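Actibind (Aspergillus niger, PDB 3D3Z) cleaves RNA without strict base specificity but with a preference for adenylic acid, as a secreted ribonuclease of the T2 family. Local coordinates at residues S73-I78 with F107-W112. Numbering follows the deposited sequence.
Sequences SNITSI and FWEHEW. With NAG (2-acetamido-2-deoxy-beta-D-glucopyranose), chain B; D3Z (1-(5-deoxy-beta-L-xylofuranosyl)pyrimidine-2,4(1H,3H)-dione), chain E; PO4 (phosphate ion), chain D.
Ile75, in the first turn of helix 75-81, packs against the side of helix 104-116 that carries Trp108 and Trp112; the other side of this helix of the RNase T2 fold lines the nucleoside pocket and the probable active site. The apolar part of the contact rests on its branched side chain. CG2 meets Trp108 CB at 4.0 Å, CD1 reaches Trp112 CB, and CG1 lies 3.7 Å from Glu109 N, so one β-branched residue covers a full turn of the neighbouring helix. With CG1 beside its own backbone N (chi1 -60°), the two branches spread towards Trp112 and Trp108. Val136 and Phe140 of helix 134-147 also pack on Ile75.

Among the polar groups, Thr76 OG1 sits at the indole edge of Trp108, in the ring plane and 3.6 Å from CZ3, while hydrogen-bonding to Glu105. The same carboxylate receives Ile75 N, tying the start of helix 75-81 to the longer helix. Glu109 extends along Ser73; its OE2 and Ser73 O, 3.0 Å apart, are both acceptors, and Glu105 lies close too, which could raise the proton affinity of Glu109.

Asn74 points away from helix 104-116, and its amide nitrogen suits it to carry a glycan: ND2 forms the covalent N-glycosidic link to NAG C1 (1.5 Å). Across that helix, Phe107 lays one ring face under the ligand's uracil, and His110 NE2 donates a nearly straight hydrogen bond (170°) to phosphate O4.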
loop_
_atom_site.group_PDB
_atom_site.type_symbol
_atom_site.label_atom_id
_atom_site.label_comp_id
_atom_site.label_asym_id
_atom_site.label_seq_id
_atom_site.Cartn_x
_atom_site.Cartn_y
_atom_site.Cartn_z
ATOM N N SER A 73 12.051 16.007 2.876
ATOM C CA SER A 73 10.994 16.818 3.449
ATOM C C SER A 73 10.359 17.683 2.387
ATOM O O SER A 73 9.820 18.749 2.665
ATOM C CB SER A 73 11.557 17.637 4.620
ATOM O OG SER A 73 12.489 18.607 4.170
ATOM N N ASN A 74 10.405 17.215 1.149
ATOM C CA ASN A 74 9.874 17.956 0.037
ATOM C C ASN A 74 9.268 17.110 -1.058
ATOM O O ASN A 74 9.503 17.357 -2.260
ATOM C CB ASN A 74 10.966 18.855 -0.561
ATOM C CG ASN A 74 12.163 18.052 -1.116
ATOM O OD1 ASN A 74 12.327 16.844 -0.855
ATOM N ND2 ASN A 74 12.954 18.726 -1.952
ATOM N N ILE A 75 8.467 16.118 -0.668
ATOM C CA ILE A 75 7.861 15.213 -1.651
ATOM C C ILE A 75 7.060 15.898 -2.713
ATOM O O ILE A 75 7.170 15.547 -3.903
ATOM C CB ILE A 75 6.973 14.099 -0.923
ATOM C CG1 ILE A 75 7.801 13.231 0.042
ATOM C CG2 ILE A 75 6.196 13.271 -1.946
ATOM C CD1 ILE A 75 9.050 12.482 -0.525
ATOM N N THR A 76 6.225 16.867 -2.313
ATOM C CA THR A 76 5.368 17.577 -3.241
ATOM C C THR A 76 6.232 18.295 -4.332
ATOM O O THR A 76 5.961 18.275 -5.517
ATOM C CB THR A 76 4.522 18.597 -2.454
ATOM O OG1 THR A 76 3.646 17.862 -1.593
ATOM C CG2 THR A 76 3.680 19.498 -3.397
ATOM N N SER A 77 7.277 18.964 -3.885
ATOM C CA SER A 77 8.230 19.570 -4.811
ATOM C C SER A 77 8.964 18.584 -5.715
ATOM O O SER A 77 9.198 18.897 -6.887
ATOM C CB SER A 77 9.273 20.328 -4.020
ATOM O OG SER A 77 8.613 21.389 -3.342
ATOM N N ILE A 78 9.287 17.401 -5.196
ATOM C CA ILE A 78 9.969 16.383 -5.998
ATOM C C ILE A 78 9.029 15.938 -7.115
ATOM O O ILE A 78 9.417 15.885 -8.293
ATOM C CB ILE A 78 10.419 15.213 -5.152
ATOM C CG1 ILE A 78 11.608 15.603 -4.259
ATOM C CG2 ILE A 78 10.774 14.086 -6.030
ATOM C CD1 ILE A 78 11.924 14.676 -3.174
ATOM N N PHE A 107 2.687 13.333 5.691
ATOM C CA PHE A 107 2.281 11.917 5.592
ATOM C C PHE A 107 3.083 11.220 4.490
ATOM O O PHE A 107 3.606 10.099 4.680
ATOM C CB PHE A 107 0.765 11.847 5.285
ATOM C CG PHE A 107 0.166 10.449 5.250
ATOM C CD1 PHE A 107 0.687 9.402 5.925
ATOM C CD2 PHE A 107 -0.980 10.231 4.537
ATOM C CE1 PHE A 107 0.100 8.127 5.867
ATOM C CE2 PHE A 107 -1.598 8.979 4.485
ATOM C CZ PHE A 107 -1.047 7.938 5.112
ATOM N N TRP A 108 3.155 11.857 3.322
ATOM C CA TRP A 108 3.939 11.303 2.190
ATOM C C TRP A 108 5.440 11.203 2.498
ATOM O O TRP A 108 6.109 10.193 2.217
ATOM C CB TRP A 108 3.655 12.101 0.921
ATOM C CG TRP A 108 2.241 12.191 0.553
ATOM C CD1 TRP A 108 1.251 11.248 0.802
ATOM C CD2 TRP A 108 1.618 13.219 -0.230
ATOM N NE1 TRP A 108 0.051 11.673 0.261
ATOM C CE2 TRP A 108 0.256 12.859 -0.393
ATOM C CE3 TRP A 108 2.083 14.409 -0.822
ATOM C CZ2 TRP A 108 -0.629 13.644 -1.059
ATOM C CZ3 TRP A 108 1.176 15.210 -1.502
ATOM C CH2 TRP A 108 -0.159 14.811 -1.632
ATOM N N GLU A 109 5.968 12.258 3.136
ATOM C CA GLU A 109 7.335 12.182 3.704
ATOM C C GLU A 109 7.479 10.962 4.565
ATOM O O GLU A 109 8.434 10.175 4.441
ATOM C CB GLU A 109 7.660 13.417 4.532
ATOM C CG GLU A 109 7.891 14.686 3.715
ATOM C CD GLU A 109 7.934 15.933 4.588
ATOM O OE1 GLU A 109 8.120 15.741 5.794
ATOM O OE2 GLU A 109 7.759 17.068 4.069
ATOM N N HIS A 110 6.560 10.801 5.506
ATOM C CA HIS A 110 6.611 9.643 6.432
ATOM C C HIS A 110 6.670 8.305 5.715
ATOM O O HIS A 110 7.519 7.444 5.995
ATOM C CB HIS A 110 5.430 9.690 7.422
ATOM C CG HIS A 110 5.346 8.487 8.310
ATOM N ND1 HIS A 110 6.214 8.276 9.354
ATOM C CD2 HIS A 110 4.515 7.416 8.287
ATOM C CE1 HIS A 110 5.947 7.117 9.924
ATOM N NE2 HIS A 110 4.897 6.587 9.320
ATOM N N GLU A 111 5.759 8.104 4.767
ATOM C CA GLU A 111 5.749 6.853 4.057
ATOM C C GLU A 111 7.031 6.563 3.250
ATOM O O GLU A 111 7.573 5.457 3.333
ATOM C CB GLU A 111 4.522 6.745 3.184
ATOM C CG GLU A 111 3.211 6.591 4.063
ATOM C CD GLU A 111 3.217 5.390 5.004
ATOM O OE1 GLU A 111 3.625 4.319 4.524
ATOM O OE2 GLU A 111 2.806 5.513 6.194
ATOM N N TRP A 112 7.501 7.541 2.498
ATOM C CA TRP A 112 8.752 7.399 1.707
ATOM C C TRP A 112 9.917 7.140 2.684
ATOM O O TRP A 112 10.693 6.171 2.539
ATOM C CB TRP A 112 9.033 8.674 0.790
ATOM C CG TRP A 112 10.431 8.557 0.342
ATOM C CD1 TRP A 112 11.522 9.215 0.834
ATOM C CD2 TRP A 112 10.940 7.555 -0.549
ATOM N NE1 TRP A 112 12.669 8.738 0.245
ATOM C CE2 TRP A 112 12.342 7.677 -0.572
ATOM C CE3 TRP A 112 10.335 6.561 -1.326
ATOM C CZ2 TRP A 112 13.152 6.853 -1.355
ATOM C CZ3 TRP A 112 11.146 5.716 -2.065
ATOM C CH2 TRP A 112 12.533 5.876 -2.078
HETATM C C1 NAG B . 14.221 18.120 -2.322
HETATM C C2 NAG B . 14.815 18.854 -3.550
HETATM C C3 NAG B . 16.169 18.245 -3.893
HETATM C C4 NAG B . 17.051 18.160 -2.679
HETATM C C5 NAG B . 16.323 17.403 -1.554
HETATM C C6 NAG B . 17.164 17.212 -0.293
HETATM C C7 NAG B . 13.158 19.699 -5.146
HETATM C C8 NAG B . 12.386 19.541 -6.427
HETATM N N2 NAG B . 13.970 18.726 -4.721
HETATM O O3 NAG B . 16.779 18.972 -4.948
HETATM O O4 NAG B . 18.203 17.485 -3.126
HETATM O O5 NAG B . 15.126 18.103 -1.249
HETATM O O6 NAG B . 17.632 18.461 0.161
HETATM O O7 NAG B . 12.996 20.732 -4.502
HETATM N N1 D3Z E . -2.328 8.841 9.500
HETATM C C2 D3Z E . -2.159 9.999 8.716
HETATM N N3 D3Z E . -2.993 10.235 7.708
HETATM C C4 D3Z E . -3.986 9.399 7.403
HETATM C C5 D3Z E . -4.154 8.270 8.161
HETATM C C6 D3Z E . -3.308 7.994 9.226
HETATM O O2 D3Z E . -1.244 10.816 8.950
HETATM O O4 D3Z E . -4.782 9.611 6.465
HETATM C "C1'" D3Z E . -1.433 8.550 10.592
HETATM C "C2'" D3Z E . -0.140 9.268 10.262
HETATM O "O2'" D3Z E . 0.066 10.352 11.186
HETATM C "C3'" D3Z E . 0.941 8.202 10.265
HETATM C "C4'" D3Z E . 0.267 6.891 10.628
HETATM O "O3'" D3Z E . 1.527 8.081 8.979
HETATM O "O4'" D3Z E . -1.152 7.140 10.647
HETATM C "C5'" D3Z E . 0.662 5.818 9.621
HETATM P P PO4 D . 3.172 3.283 9.009
HETATM O O1 PO4 D . 4.290 2.281 9.337
HETATM O O2 PO4 D . 1.893 2.627 9.447
HETATM O O3 PO4 D . 3.221 3.627 7.536
HETATM O O4 PO4 D . 3.581 4.496 9.800
#